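Local coordinates for phosphoglycerol transferase GacH (Streptococcus pyogenes MGAS5005, PDB 6DGM), which probably transfers glycerol phosphate onto streptococcal rhamnose polysaccharide, this chain being the sulfatase-family portion, which binds manganese and sn-glycerol-1-phosphate, at residues A[4-9]-A[361-366]; A[132-137]-A[195-200]; A[215-220]-A[241-246]; A[254-259]-A[294-299]. All coordinates share one frame; numbering follows the deposited sequence.

Contact 1: residues A[4-9]-A[361-366]; sequences EKPTNY and IQYDVT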
loop_
_atom_site.group_PDB
_atom_site.type_symbol
_atom_site.label_atom_id
_atom_site.label_comp_id
_atom_site.label_asym_id
_atom_site.label_seq_id
_atom_site.Cartn_x
_atom_site.Cartn_y
_atom_site.Cartn_z
ATOM N N GLU A 4 10.284 7.137 19.708
ATOM C CA GLU A 4 11.252 6.872 20.761
ATOM C C GLU A 4 12.636 6.653 20.168
ATOM O O GLU A 4 12.793 5.957 19.161
ATOM C CB GLU A 4 10.833 5.613 21.515
ATOM C CG GLU A 4 11.734 5.251 22.682
ATOM C CD GLU A 4 11.218 4.046 23.461
ATOM O OE1 GLU A 4 10.488 3.219 22.879
ATOM O OE2 GLU A 4 11.536 3.930 24.662
ATOM N N LYS A 5 13.643 7.250 20.802
ATOM C CA LYS A 5 15.026 7.063 20.369
ATOM C C LYS A 5 15.483 5.677 20.803
ATOM O O LYS A 5 15.424 5.373 21.999
ATOM C CB LYS A 5 15.931 8.122 21.000
ATOM C CG LYS A 5 17.421 7.923 20.713
ATOM C CD LYS A 5 18.307 8.697 21.674
ATOM C CE LYS A 5 18.359 10.172 21.352
ATOM N NZ LYS A 5 19.251 10.900 22.326
ATOM N N PRO A 6 15.950 4.817 19.894
ATOM C CA PRO A 6 16.498 3.529 20.330
ATOM C C PRO A 6 17.635 3.734 21.325
ATOM O O PRO A 6 18.435 4.669 21.210
ATOM C CB PRO A 6 16.999 2.893 19.028
ATOM C CG PRO A 6 16.172 3.535 17.962
ATOM C CD PRO A 6 15.961 4.948 18.422
ATOM N N THR A 7 17.707 2.843 22.313
ATOM C CA THR A 7 18.692 3.016 23.368
ATOM C C THR A 7 20.119 2.942 22.835
ATOM O O THR A 7 21.025 3.529 23.429
ATOM C CB THR A 7 18.474 1.999 24.490
ATOM O OG1 THR A 7 18.543 0.671 23.968
ATOM C CG2 THR A 7 17.118 2.214 25.138
ATOM N N ASN A 8 20.338 2.253 21.715
ATOM C CA ASN A 8 21.669 2.125 21.135
ATOM C C ASN A 8 21.890 3.047 19.936
ATOM O O ASN A 8 22.872 2.875 19.206
ATOM C CB ASN A 8 21.934 0.672 20.733
ATOM C CG ASN A 8 20.981 0.176 19.661
ATOM O OD1 ASN A 8 19.881 0.715 19.480
ATOM N ND2 ASN A 8 21.399 -0.859 18.941
ATOM N N TYR A 9 21.018 4.031 19.732
ATOM C CA TYR A 9 21.205 4.974 18.638
ATOM C C TYR A 9 22.470 5.795 18.839
ATOM O O TYR A 9 22.703 6.367 19.907
ATOM C CB TYR A 9 19.994 5.897 18.538
ATOM C CG TYR A 9 20.087 6.903 17.404
ATOM C CD1 TYR A 9 19.903 6.508 16.087
ATOM C CD2 TYR A 9 20.347 8.238 17.662
ATOM C CE1 TYR A 9 19.985 7.425 15.056
ATOM C CE2 TYR A 9 20.421 9.162 16.651
ATOM C CZ TYR A 9 20.241 8.756 15.343
ATOM O OH TYR A 9 20.298 9.702 14.343
ATOM N N ILE A 361 17.408 3.141 11.845
ATOM C CA ILE A 361 17.308 3.812 10.547
ATOM C C ILE A 361 16.115 4.759 10.529
ATOM O O ILE A 361 16.202 5.911 10.077
ATOM C CB ILE A 361 17.205 2.764 9.422
ATOM C CG1 ILE A 361 18.482 1.916 9.350
ATOM C CG2 ILE A 361 16.878 3.440 8.072
ATOM C CD1 ILE A 361 19.763 2.700 9.060
ATOM N N GLN A 362 14.974 4.265 11.002
ATOM C CA GLN A 362 13.727 5.024 10.990
ATOM C C GLN A 362 13.836 6.270 11.848
ATOM O O GLN A 362 13.355 7.347 11.462
ATOM C CB GLN A 362 12.637 4.090 11.514
ATOM C CG GLN A 362 11.220 4.643 11.519
ATOM C CD GLN A 362 10.185 3.542 11.673
ATOM O OE1 GLN A 362 10.520 2.356 11.749
ATOM N NE2 GLN A 362 8.916 3.935 11.749
ATOM N N TYR A 363 14.464 6.150 13.015
ATOM C CA TYR A 363 14.706 7.326 13.838
ATOM C C TYR A 363 15.664 8.276 13.136
ATOM O O TYR A 363 15.412 9.488 13.064
ATOM C CB TYR A 363 15.248 6.886 15.200
ATOM C CG TYR A 363 15.419 8.014 16.178
ATOM C CD1 TYR A 363 14.351 8.478 16.927
ATOM C CD2 TYR A 363 16.654 8.628 16.350
ATOM C CE1 TYR A 363 14.504 9.508 17.817
ATOM C CE2 TYR A 363 16.811 9.662 17.232
ATOM C CZ TYR A 363 15.747 10.099 17.960
ATOM O OH TYR A 363 15.927 11.138 18.839
ATOM N N ASP A 364 16.740 7.736 12.559
ATOM C CA ASP A 364 17.762 8.594 11.980
ATOM C C ASP A 364 17.187 9.506 10.906
ATOM O O ASP A 364 17.583 10.675 10.800
ATOM C CB ASP A 364 18.888 7.759 11.379
ATOM C CG ASP A 364 20.064 8.608 10.975
ATOM O OD1 ASP A 364 20.711 9.136 11.910
ATOM O OD2 ASP A 364 20.325 8.768 9.752
ATOM N N VAL A 365 16.274 8.981 10.079
ATOM C CA VAL A 365 15.755 9.729 8.946
ATOM C C VAL A 365 14.521 10.563 9.280
ATOM O O VAL A 365 14.060 11.326 8.418
ATOM C CB VAL A 365 15.419 8.793 7.761
ATOM C CG1 VAL A 365 16.621 7.928 7.383
ATOM C CG2 VAL A 365 14.202 7.920 8.058
ATOM N N THR A 366 13.984 10.461 10.494
ATOM C CA THR A 366 12.808 11.254 10.844
ATOM C C THR A 366 13.207 12.371 11.798
ATOM O O THR A 366 13.454 13.504 11.368
ATOM C CB THR A 366 11.671 10.380 11.387
ATOM O OG1 THR A 366 12.129 9.564 12.463
ATOM C CG2 THR A 366 11.104 9.480 10.289
#
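Tyr363, close to the C-terminal end of helix 349-365, presses the edge of its ring into one face of Tyr9. The centroids are 4.8 Å apart and the planes meet at 74°, an edge-to-face (T-shaped) pair in which Tyr363 CD2 stands over the middle of the Tyr9 ring. A face of Tyr363 is in turn met by Lys5: Lys5 CA lies 3.9 Å from the centroid of the Tyr363 ring, 24° off the normal, which defines a CH-pi contact. The lysine chain follows the phenol end, with Lys5 CB 3.6 Å from Tyr363 CZ, and the bend at chi3 (-76°) keeps Lys5 CE 3.6 Å from Tyr363 OH, while the amino end leads away. At the root of the ring, Pro6 CD approaches Tyr363 CB to 3.8 Å. Pro6 also opens the type I turn ending at Tyr9; this turn, just before helix 11-29, returns the Tyr9 ring to helix 349-365. There Tyr9 OH donates to Asp364 OD1 at 2.5 Å, using the anti lone pair of an oxygen lying in the ring plane. Asp364 also accepts from Tyr371 N and Leu372 N, while Tyr9 OH accepts from Lys369 N. The buried carboxylate is therefore met by three donors, consistent with its being ionised.

Contact 2: residues A[132-137]-A[195-200]; sequences GKNRIA and PSESQF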
loop_
_atom_site.group_PDB
_atom_site.type_symbol
_atom_site.label_atom_id
_atom_site.label_comp_id
_atom_site.label_asym_id
_atom_site.label_seq_id
_atom_site.Cartn_x
_atom_site.Cartn_y
_atom_site.Cartn_z
ATOM N N GLY A 132 11.378 12.509 -12.228
ATOM C CA GLY A 132 10.291 13.323 -11.733
ATOM C C GLY A 132 9.143 13.450 -12.717
ATOM O O GLY A 132 7.969 13.374 -12.331
ATOM N N LYS A 133 9.465 13.639 -14.008
ATOM C CA LYS A 133 8.442 13.725 -15.047
ATOM C C LYS A 133 7.575 12.470 -15.147
ATOM O O LYS A 133 6.487 12.522 -15.753
ATOM C CB LYS A 133 9.088 14.002 -16.420
ATOM C CG LYS A 133 9.825 12.835 -17.029
ATOM C CD LYS A 133 10.341 13.170 -18.425
ATOM C CE LYS A 133 11.074 11.993 -19.005
ATOM N NZ LYS A 133 11.672 12.342 -20.323
ATOM N N ASN A 134 8.018 11.346 -14.583
ATOM C CA ASN A 134 7.316 10.072 -14.695
ATOM C C ASN A 134 6.703 9.617 -13.381
ATOM O O ASN A 134 6.357 8.438 -13.233
ATOM C CB ASN A 134 8.268 9.007 -15.245
ATOM C CG ASN A 134 8.615 9.251 -16.694
ATOM O OD1 ASN A 134 7.791 9.743 -17.472
ATOM N ND2 ASN A 134 9.845 8.926 -17.063
ATOM N N ARG A 135 6.583 10.528 -12.413
ATOM C CA ARG A 135 5.947 10.239 -11.135
ATOM C C ARG A 135 4.563 10.872 -11.145
ATOM O O ARG A 135 4.440 12.088 -11.281
ATOM C CB ARG A 135 6.737 10.842 -9.974
ATOM C CG ARG A 135 8.149 10.320 -9.820
ATOM C CD ARG A 135 8.910 11.140 -8.764
ATOM N NE ARG A 135 10.337 10.852 -8.873
ATOM C CZ ARG A 135 11.299 11.639 -8.421
ATOM N NH1 ARG A 135 10.980 12.773 -7.805
ATOM N NH2 ARG A 135 12.576 11.298 -8.598
ATOM N N ILE A 136 3.526 10.054 -10.981
ATOM C CA ILE A 136 2.147 10.506 -11.131
ATOM C C ILE A 136 1.334 10.051 -9.933
ATOM O O ILE A 136 1.334 8.862 -9.608
ATOM C CB ILE A 136 1.521 9.951 -12.432
ATOM C CG1 ILE A 136 2.321 10.421 -13.651
ATOM C CG2 ILE A 136 0.023 10.321 -12.504
ATOM C CD1 ILE A 136 1.915 9.746 -14.973
ATOM N N ALA A 137 0.632 10.991 -9.282
ATOM C CA ALA A 137 -0.326 10.678 -8.236
ATOM C C ALA A 137 -1.746 10.940 -8.723
ATOM O O ALA A 137 -1.968 11.793 -9.575
ATOM C CB ALA A 137 -0.061 11.528 -6.966
ATOM N N PRO A 195 4.410 3.640 -22.752
ATOM C CA PRO A 195 5.347 2.509 -22.833
ATOM C C PRO A 195 6.789 2.894 -23.106
ATOM O O PRO A 195 7.675 2.044 -22.945
ATOM C CB PRO A 195 4.789 1.649 -23.982
ATOM C CG PRO A 195 3.409 2.149 -24.248
ATOM C CD PRO A 195 3.334 3.564 -23.767
ATOM N N SER A 196 7.054 4.125 -23.555
ATOM C CA SER A 196 8.416 4.585 -23.799
ATOM C C SER A 196 9.107 5.070 -22.533
ATOM O O SER A 196 10.281 5.464 -22.597
ATOM C CB SER A 196 8.401 5.734 -24.799
ATOM O OG SER A 196 7.901 5.290 -26.044
ATOM N N GLU A 197 8.411 5.059 -21.402
ATOM C CA GLU A 197 8.963 5.528 -20.145
ATOM C C GLU A 197 8.710 4.490 -19.057
ATOM O O GLU A 197 7.792 3.675 -19.148
ATOM C CB GLU A 197 8.301 6.836 -19.698
ATOM C CG GLU A 197 8.397 7.976 -20.688
ATOM C CD GLU A 197 9.783 8.570 -20.804
ATOM O OE1 GLU A 197 10.578 8.512 -19.833
ATOM O OE2 GLU A 197 10.096 9.113 -21.892
ATOM N N SER A 198 9.540 4.537 -18.024
ATOM C CA SER A 198 9.272 3.842 -16.768
ATOM C C SER A 198 8.612 4.830 -15.821
ATOM O O SER A 198 9.191 5.880 -15.498
ATOM C CB SER A 198 10.567 3.303 -16.157
ATOM O OG SER A 198 11.073 2.243 -16.948
ATOM N N GLN A 199 7.395 4.497 -15.378
ATOM C CA GLN A 199 6.575 5.400 -14.597
ATOM C C GLN A 199 6.237 4.797 -13.240
ATOM O O GLN A 199 6.152 3.577 -13.076
ATOM C CB GLN A 199 5.269 5.716 -15.342
ATOM C CG GLN A 199 5.478 6.409 -16.672
ATOM C CD GLN A 199 4.202 6.405 -17.491
ATOM O OE1 GLN A 199 3.711 5.344 -17.874
ATOM N NE2 GLN A 199 3.648 7.580 -17.730
ATOM N N PHE A 200 6.047 5.678 -12.263
ATOM C CA PHE A 200 5.544 5.293 -10.950
ATOM C C PHE A 200 4.238 6.026 -10.698
ATOM O O PHE A 200 4.191 7.263 -10.729
ATOM C CB PHE A 200 6.530 5.597 -9.822
ATOM C CG PHE A 200 5.959 5.262 -8.472
ATOM C CD1 PHE A 200 5.923 3.947 -8.053
ATOM C CD2 PHE A 200 5.396 6.237 -7.677
ATOM C CE1 PHE A 200 5.369 3.614 -6.846
ATOM C CE2 PHE A 200 4.824 5.903 -6.466
ATOM C CZ PHE A 200 4.820 4.585 -6.058
HETATM O O HOH W 1 12.914 9.381 -20.556
HETATM O O HOH W 2 11.476 7.282 -15.018
HETATM O O HOH W 3 5.030 10.198 -17.560
#
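Glu197 OE1 is gripped by two donors, the amide Asn134 ND2 at 2.9 Å and a water whose oxygen lies 2.6 Å from Glu197 OE1. The amide bond is fairly straight, 154° at the hydrogen, but meets the oxygen on its anti side and 32° out of the carboxylate plane. The water also accepts from Lys133 NZ, so it links the lysine to OE1, supplementing a long direct salt bridge of 3.9 Å from Lys133 NZ to Glu197 OE2. A bend at chi2 (-72°) folds the glutamate chain across the asparagine, and the two side chains cross at about a right angle. Next to this polar cluster the backbones join in the parallel part of the central mixed sheet of this alkaline phosphatase-clan fold, where strands 135-139 and 200-204 are neighbours. Phe200 binds the residues flanking Arg135: Phe200 N donates to Asn134 O, and Ile136 N to Phe200 O, both at 2.9 Å. This parallel pattern sets the Arg135 and Phe200 side chains on the same face. Two other waters bridge from Asn134 itself: ND2 donates to one that binds Ser198 O, and OD1 accepts from one that takes a hydrogen from Gln199 NE2. Gln199 is also held by residues outside the segments, its OE1 receiving Asn194 N and its NE2 donating to Leu192 O, while Ile136 CD1 lies 3.9 Å from Gln199 NE2.

Contact 3: residues A[215-220]-A[241-246]; sequences DYPEEI and LLSFTD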
loop_
_atom_site.group_PDB
_atom_site.type_symbol
_atom_site.label_atom_id
_atom_site.label_comp_id
_atom_site.label_asym_id
_atom_site.label_seq_id
_atom_site.Cartn_x
_atom_site.Cartn_y
_atom_site.Cartn_z
ATOM N N ASP A 215 -28.220 0.284 -5.241
ATOM C CA ASP A 215 -29.379 -0.585 -5.288
ATOM C C ASP A 215 -29.195 -1.799 -6.175
ATOM O O ASP A 215 -30.024 -2.712 -6.110
ATOM C CB ASP A 215 -30.598 0.214 -5.764
ATOM C CG ASP A 215 -31.149 1.092 -4.663
ATOM O OD1 ASP A 215 -31.592 0.499 -3.668
ATOM O OD2 ASP A 215 -31.056 2.334 -4.752
ATOM N N TYR A 216 -28.132 -1.849 -6.977
ATOM C CA TYR A 216 -27.946 -2.917 -7.949
ATOM C C TYR A 216 -26.482 -3.315 -7.960
ATOM O O TYR A 216 -25.608 -2.479 -7.712
ATOM C CB TYR A 216 -28.400 -2.455 -9.351
ATOM C CG TYR A 216 -29.804 -1.899 -9.294
ATOM C CD1 TYR A 216 -30.891 -2.740 -9.148
ATOM C CD2 TYR A 216 -30.038 -0.528 -9.318
ATOM C CE1 TYR A 216 -32.152 -2.257 -9.041
ATOM C CE2 TYR A 216 -31.313 -0.032 -9.220
ATOM C CZ TYR A 216 -32.368 -0.894 -9.080
ATOM O OH TYR A 216 -33.645 -0.408 -8.974
ATOM N N PRO A 217 -26.181 -4.597 -8.219
ATOM C CA PRO A 217 -27.096 -5.702 -8.542
ATOM C C PRO A 217 -28.009 -6.099 -7.382
ATOM O O PRO A 217 -27.519 -6.395 -6.302
ATOM C CB PRO A 217 -26.139 -6.857 -8.871
ATOM C CG PRO A 217 -24.844 -6.204 -9.207
ATOM C CD PRO A 217 -24.767 -4.995 -8.344
ATOM N N GLU A 218 -29.325 -6.111 -7.611
ATOM C CA GLU A 218 -30.257 -6.351 -6.516
ATOM C C GLU A 218 -30.152 -7.769 -5.985
ATOM O O GLU A 218 -30.502 -8.010 -4.822
ATOM C CB GLU A 218 -31.692 -6.052 -6.946
ATOM C CG GLU A 218 -32.217 -6.928 -8.036
ATOM C CD GLU A 218 -33.624 -6.501 -8.442
ATOM O OE1 GLU A 218 -34.015 -6.745 -9.604
ATOM O OE2 GLU A 218 -34.317 -5.904 -7.588
ATOM N N GLU A 219 -29.665 -8.706 -6.799
ATOM C CA GLU A 219 -29.512 -10.079 -6.340
ATOM C C GLU A 219 -28.420 -10.213 -5.281
ATOM O O GLU A 219 -28.395 -11.217 -4.557
ATOM C CB GLU A 219 -29.217 -11.010 -7.518
ATOM C CG GLU A 219 -27.979 -10.660 -8.330
ATOM C CD GLU A 219 -28.263 -9.715 -9.508
ATOM O OE1 GLU A 219 -29.233 -8.923 -9.445
ATOM O OE2 GLU A 219 -27.501 -9.769 -10.506
ATOM N N ILE A 220 -27.527 -9.238 -5.171
ATOM C CA ILE A 220 -26.506 -9.273 -4.126
ATOM C C ILE A 220 -27.116 -8.724 -2.848
ATOM O O ILE A 220 -27.495 -7.549 -2.783
ATOM C CB ILE A 220 -25.259 -8.474 -4.529
ATOM C CG1 ILE A 220 -24.560 -9.137 -5.710
ATOM C CG2 ILE A 220 -24.303 -8.338 -3.335
ATOM C CD1 ILE A 220 -23.442 -8.317 -6.246
ATOM N N LEU A 241 -21.163 -2.502 -4.362
ATOM C CA LEU A 241 -20.090 -1.661 -4.884
ATOM C C LEU A 241 -18.814 -2.463 -5.116
ATOM O O LEU A 241 -18.129 -2.265 -6.128
ATOM C CB LEU A 241 -19.855 -0.485 -3.933
ATOM C CG LEU A 241 -20.988 0.547 -3.933
ATOM C CD1 LEU A 241 -20.795 1.532 -2.786
ATOM C CD2 LEU A 241 -21.040 1.318 -5.228
ATOM N N LEU A 242 -18.497 -3.404 -4.224
ATOM C CA LEU A 242 -17.329 -4.248 -4.448
ATOM C C LEU A 242 -17.449 -5.029 -5.751
ATOM O O LEU A 242 -16.443 -5.266 -6.438
ATOM C CB LEU A 242 -17.117 -5.237 -3.308
ATOM C CG LEU A 242 -16.473 -4.735 -2.028
ATOM C CD1 LEU A 242 -16.121 -5.951 -1.158
ATOM C CD2 LEU A 242 -15.239 -3.882 -2.242
ATOM N N SER A 243 -18.667 -5.482 -6.082
ATOM C CA SER A 243 -18.847 -6.275 -7.294
ATOM C C SER A 243 -18.435 -5.494 -8.540
ATOM O O SER A 243 -17.915 -6.089 -9.499
ATOM C CB SER A 243 -20.291 -6.782 -7.386
ATOM O OG SER A 243 -21.161 -5.798 -7.924
ATOM N N PHE A 244 -18.655 -4.171 -8.550
ATOM C CA PHE A 244 -18.201 -3.350 -9.673
ATOM C C PHE A 244 -16.685 -3.223 -9.659
ATOM O O PHE A 244 -16.021 -3.389 -10.687
ATOM C CB PHE A 244 -18.825 -1.944 -9.633
ATOM C CG PHE A 244 -20.296 -1.910 -9.928
ATOM C CD1 PHE A 244 -20.749 -1.960 -11.231
ATOM C CD2 PHE A 244 -21.228 -1.789 -8.903
ATOM C CE1 PHE A 244 -22.116 -1.925 -11.515
ATOM C CE2 PHE A 244 -22.586 -1.771 -9.182
ATOM C CZ PHE A 244 -23.034 -1.829 -10.486
ATOM N N THR A 245 -16.116 -2.932 -8.488
ATOM C CA THR A 245 -14.666 -2.844 -8.392
ATOM C C THR A 245 -14.021 -4.130 -8.864
ATOM O O THR A 245 -13.005 -4.104 -9.565
ATOM C CB THR A 245 -14.252 -2.558 -6.955
ATOM O OG1 THR A 245 -14.727 -1.252 -6.600
ATOM C CG2 THR A 245 -12.729 -2.625 -6.780
ATOM N N ASP A 246 -14.624 -5.263 -8.517
ATOM C CA ASP A 246 -14.046 -6.550 -8.862
ATOM C C ASP A 246 -13.984 -6.729 -10.371
ATOM O O ASP A 246 -12.940 -7.108 -10.920
ATOM C CB ASP A 246 -14.872 -7.651 -8.211
ATOM C CG ASP A 246 -14.292 -9.016 -8.441
ATOM O OD1 ASP A 246 -13.227 -9.303 -7.866
ATOM O OD2 ASP A 246 -14.913 -9.797 -9.183
#
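Ser243 is the first residue of 241-246 to meet the 215-220 loop, and it does so with both side-chain atoms. Its CB lies 3.7 Å from Ile220 CD1, while its OG is 3.7 Å from Pro217 CD, so two apolar groups of the loop meet the serine on the same side. A chi1 of 82° sets the hydroxyl between the backbone N and the carbonyl carbon, where it hydrogen-bonds Arg240 O one turn back in helix 229-257. The polar atom is thus satisfied inside its own helix, and the loop touches it only through carbon.

Phe244 follows, its ring reaching outward from the helix to the peptide before Pro217. That peptide is cis, and its oxygen, Tyr216 O, comes to 3.4 Å from Phe244 CE2, near the ring plane and at the ring edge. Pro217 CD approaches the same CE2 at 4.0 Å, the two side chains running alongside one another with opposed directions. Pro217 also begins the type I turn closed by Ile220 N to Pro217 O, 3.1 Å, which carries Ile220 back to the helix. Beyond the two segments, Arg240 NE donates to Ile220 O, and Val176 packs against Phe244.

With no hydrogen bond between the segments and 150 Å² buried, the direct contact rests on van der Waals packing. The carbonyl oxygen at the phenyl edge probably adds a slight electrostatic attraction, since ring hydrogens carry a small positive charge.

Contact 4: residues A[254-259]-A[294-299]; sequences EKLTQI and FIWSNG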
loop_
_atom_site.group_PDB
_atom_site.type_symbol
_atom_site.label_atom_id
_atom_site.label_comp_id
_atom_site.label_asym_id
_atom_site.label_seq_id
_atom_site.Cartn_x
_atom_site.Cartn_y
_atom_site.Cartn_z
ATOM N N GLU A 254 -6.457 -6.805 -17.570
ATOM C CA GLU A 254 -6.474 -7.310 -18.941
ATOM C C GLU A 254 -5.901 -6.277 -19.903
ATOM O O GLU A 254 -5.118 -6.614 -20.788
ATOM C CB GLU A 254 -7.905 -7.709 -19.326
ATOM C CG GLU A 254 -8.390 -8.984 -18.657
ATOM C CD GLU A 254 -9.874 -9.255 -18.874
ATOM O OE1 GLU A 254 -10.581 -8.368 -19.403
ATOM O OE2 GLU A 254 -10.336 -10.357 -18.504
ATOM N N LYS A 255 -6.240 -4.998 -19.714
ATOM C CA LYS A 255 -5.671 -3.960 -20.572
ATOM C C LYS A 255 -4.173 -3.817 -20.348
ATOM O O LYS A 255 -3.415 -3.593 -21.299
ATOM C CB LYS A 255 -6.369 -2.624 -20.308
ATOM C CG LYS A 255 -7.814 -2.576 -20.828
ATOM C CD LYS A 255 -7.845 -2.516 -22.331
ATOM C CE LYS A 255 -9.268 -2.376 -22.839
ATOM N NZ LYS A 255 -9.970 -1.232 -22.187
ATOM N N LEU A 256 -3.720 -3.937 -19.101
ATOM C CA LEU A 256 -2.284 -3.841 -18.853
ATOM C C LEU A 256 -1.517 -4.945 -19.566
ATOM O O LEU A 256 -0.372 -4.730 -19.977
ATOM C CB LEU A 256 -1.982 -3.899 -17.361
ATOM C CG LEU A 256 -2.541 -2.725 -16.533
ATOM C CD1 LEU A 256 -2.262 -2.948 -15.075
ATOM C CD2 LEU A 256 -1.965 -1.388 -16.980
ATOM N N THR A 257 -2.112 -6.133 -19.719
ATOM C CA THR A 257 -1.386 -7.217 -20.378
ATOM C C THR A 257 -1.097 -6.912 -21.846
ATOM O O THR A 257 -0.207 -7.529 -22.437
ATOM C CB THR A 257 -2.119 -8.565 -20.319
ATOM O OG1 THR A 257 -3.317 -8.517 -21.106
ATOM C CG2 THR A 257 -2.454 -8.945 -18.908
ATOM N N GLN A 258 -1.841 -5.980 -22.437
ATOM C CA GLN A 258 -1.686 -5.631 -23.839
ATOM C C GLN A 258 -0.735 -4.465 -24.063
ATOM O O GLN A 258 -0.536 -4.067 -25.214
ATOM C CB GLN A 258 -3.050 -5.288 -24.452
ATOM C CG GLN A 258 -4.090 -6.392 -24.323
ATOM C CD GLN A 258 -3.640 -7.696 -24.937
ATOM O OE1 GLN A 258 -3.178 -7.738 -26.085
ATOM N NE2 GLN A 258 -3.761 -8.777 -24.175
ATOM N N ILE A 259 -0.119 -3.931 -23.008
ATOM C CA ILE A 259 0.840 -2.839 -23.132
ATOM C C ILE A 259 2.248 -3.413 -23.159
ATOM O O ILE A 259 2.623 -4.204 -22.284
ATOM C CB ILE A 259 0.683 -1.836 -21.974
ATOM C CG1 ILE A 259 -0.752 -1.294 -21.944
ATOM C CG2 ILE A 259 1.729 -0.726 -22.102
ATOM C CD1 ILE A 259 -1.035 -0.299 -20.802
ATOM N N PHE A 294 -2.578 -7.883 -3.485
ATOM C CA PHE A 294 -1.856 -8.679 -4.467
ATOM C C PHE A 294 -0.788 -7.823 -5.134
ATOM O O PHE A 294 -0.864 -6.590 -5.154
ATOM C CB PHE A 294 -2.775 -9.371 -5.492
ATOM C CG PHE A 294 -3.530 -8.445 -6.420
ATOM C CD1 PHE A 294 -2.894 -7.832 -7.477
ATOM C CD2 PHE A 294 -4.898 -8.249 -6.266
ATOM C CE1 PHE A 294 -3.577 -7.007 -8.344
ATOM C CE2 PHE A 294 -5.598 -7.435 -7.145
ATOM C CZ PHE A 294 -4.938 -6.819 -8.190
ATOM N N ILE A 295 0.218 -8.505 -5.674
ATOM C CA ILE A 295 1.304 -7.887 -6.417
ATOM C C ILE A 295 1.340 -8.636 -7.743
ATOM O O ILE A 295 1.666 -9.826 -7.772
ATOM C CB ILE A 295 2.644 -7.981 -5.675
ATOM C CG1 ILE A 295 2.546 -7.275 -4.312
ATOM C CG2 ILE A 295 3.733 -7.344 -6.519
ATOM C CD1 ILE A 295 3.824 -7.319 -3.462
ATOM N N TRP A 296 0.925 -7.963 -8.824
ATOM C CA TRP A 296 0.667 -8.602 -10.112
ATOM C C TRP A 296 1.421 -7.856 -11.201
ATOM O O TRP A 296 1.306 -6.630 -11.298
ATOM C CB TRP A 296 -0.836 -8.540 -10.418
ATOM C CG TRP A 296 -1.267 -9.081 -11.762
ATOM C CD1 TRP A 296 -1.706 -10.338 -12.026
ATOM C CD2 TRP A 296 -1.317 -8.370 -13.007
ATOM N NE1 TRP A 296 -2.026 -10.462 -13.351
ATOM C CE2 TRP A 296 -1.793 -9.268 -13.979
ATOM C CE3 TRP A 296 -0.992 -7.068 -13.393
ATOM C CZ2 TRP A 296 -1.968 -8.904 -15.321
ATOM C CZ3 TRP A 296 -1.170 -6.702 -14.714
ATOM C CH2 TRP A 296 -1.661 -7.615 -15.665
ATOM N N SER A 297 2.170 -8.600 -12.023
ATOM C CA SER A 297 2.849 -8.080 -13.205
ATOM C C SER A 297 2.108 -8.508 -14.468
ATOM O O SER A 297 1.398 -9.518 -14.492
ATOM C CB SER A 297 4.294 -8.590 -13.284
ATOM O OG SER A 297 5.018 -8.331 -12.100
ATOM N N ASN A 298 2.301 -7.738 -15.532
ATOM C CA ASN A 298 1.578 -7.970 -16.776
ATOM C C ASN A 298 2.229 -9.006 -17.674
ATOM O O ASN A 298 1.749 -9.219 -18.791
ATOM C CB ASN A 298 1.352 -6.656 -17.526
ATOM C CG ASN A 298 2.619 -6.067 -18.083
ATOM O OD1 ASN A 298 3.737 -6.416 -17.668
ATOM N ND2 ASN A 298 2.458 -5.159 -19.031
ATOM N N GLY A 299 3.285 -9.663 -17.209
ATOM C CA GLY A 299 3.857 -10.789 -17.926
ATOM C C GLY A 299 3.677 -12.057 -17.118
ATOM O O GLY A 299 2.564 -12.357 -16.677
#
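Trp296 points the benzo end of its indole at the last turn of helix 229-257, with Thr257 meeting it at the edge. Thr257 CG2 lies in the indole plane, 3.6 Å from Trp296 CH2, and the two side chains cross at about a right angle. Leu256 comes in obliquely instead, with its CD1 3.9 Å from Trp296 CZ3. The threonine is held in this pose by its other branch: at chi1 67° its OG1 turns back to hydrogen-bond Glu254 O at 2.6 Å, and the methyl is delivered to the tryptophan.

Two residues after Trp296, Asn298 donates through ND2 to Leu256 O over 3.0 Å. The bond is nearly straight at 171° and lies in the amide plane, yet the donor stands 42° above the carbonyl plane. Ile259 N takes the same oxygen from the opposite face, so this helix-end carbonyl is gripped from both sides. Asn298 also bonds Lys261 O through ND2 and Ile263 N through OD1, so the one side chain binds both the helix end and the connection from it to strand 263-269.

The contact thus joins the C-terminal end of helix 229-257 to the end of strand 290-297, beside its antiparallel neighbour 263-269, with helix 182-192 touching Leu256 through Leu190.

Contacts 2, 3 and 4 follow one another along the chain, and all are nested inside the loop closed by contact 1, which joins segments near the two ends of the chain. Contact 1 lies on the opposite side of the chain's centre from contacts 3 and 4, with centres about 47 and 39 Å away. Contacts 2 and 4 reach the same central sheet and touch, Pro195 CG to Ile259 CG2 at 4.0 Å. Contacts 3 and 4 share helix 229-257, their nearest atoms about 8 Å apart. None sits at the manganese or glycerol-phosphate site, but strand 135-139 of contact 2 ends at pocket residue His139, and strand 263-269 beside contact 4 leads to metal ligands Asp270 and His271.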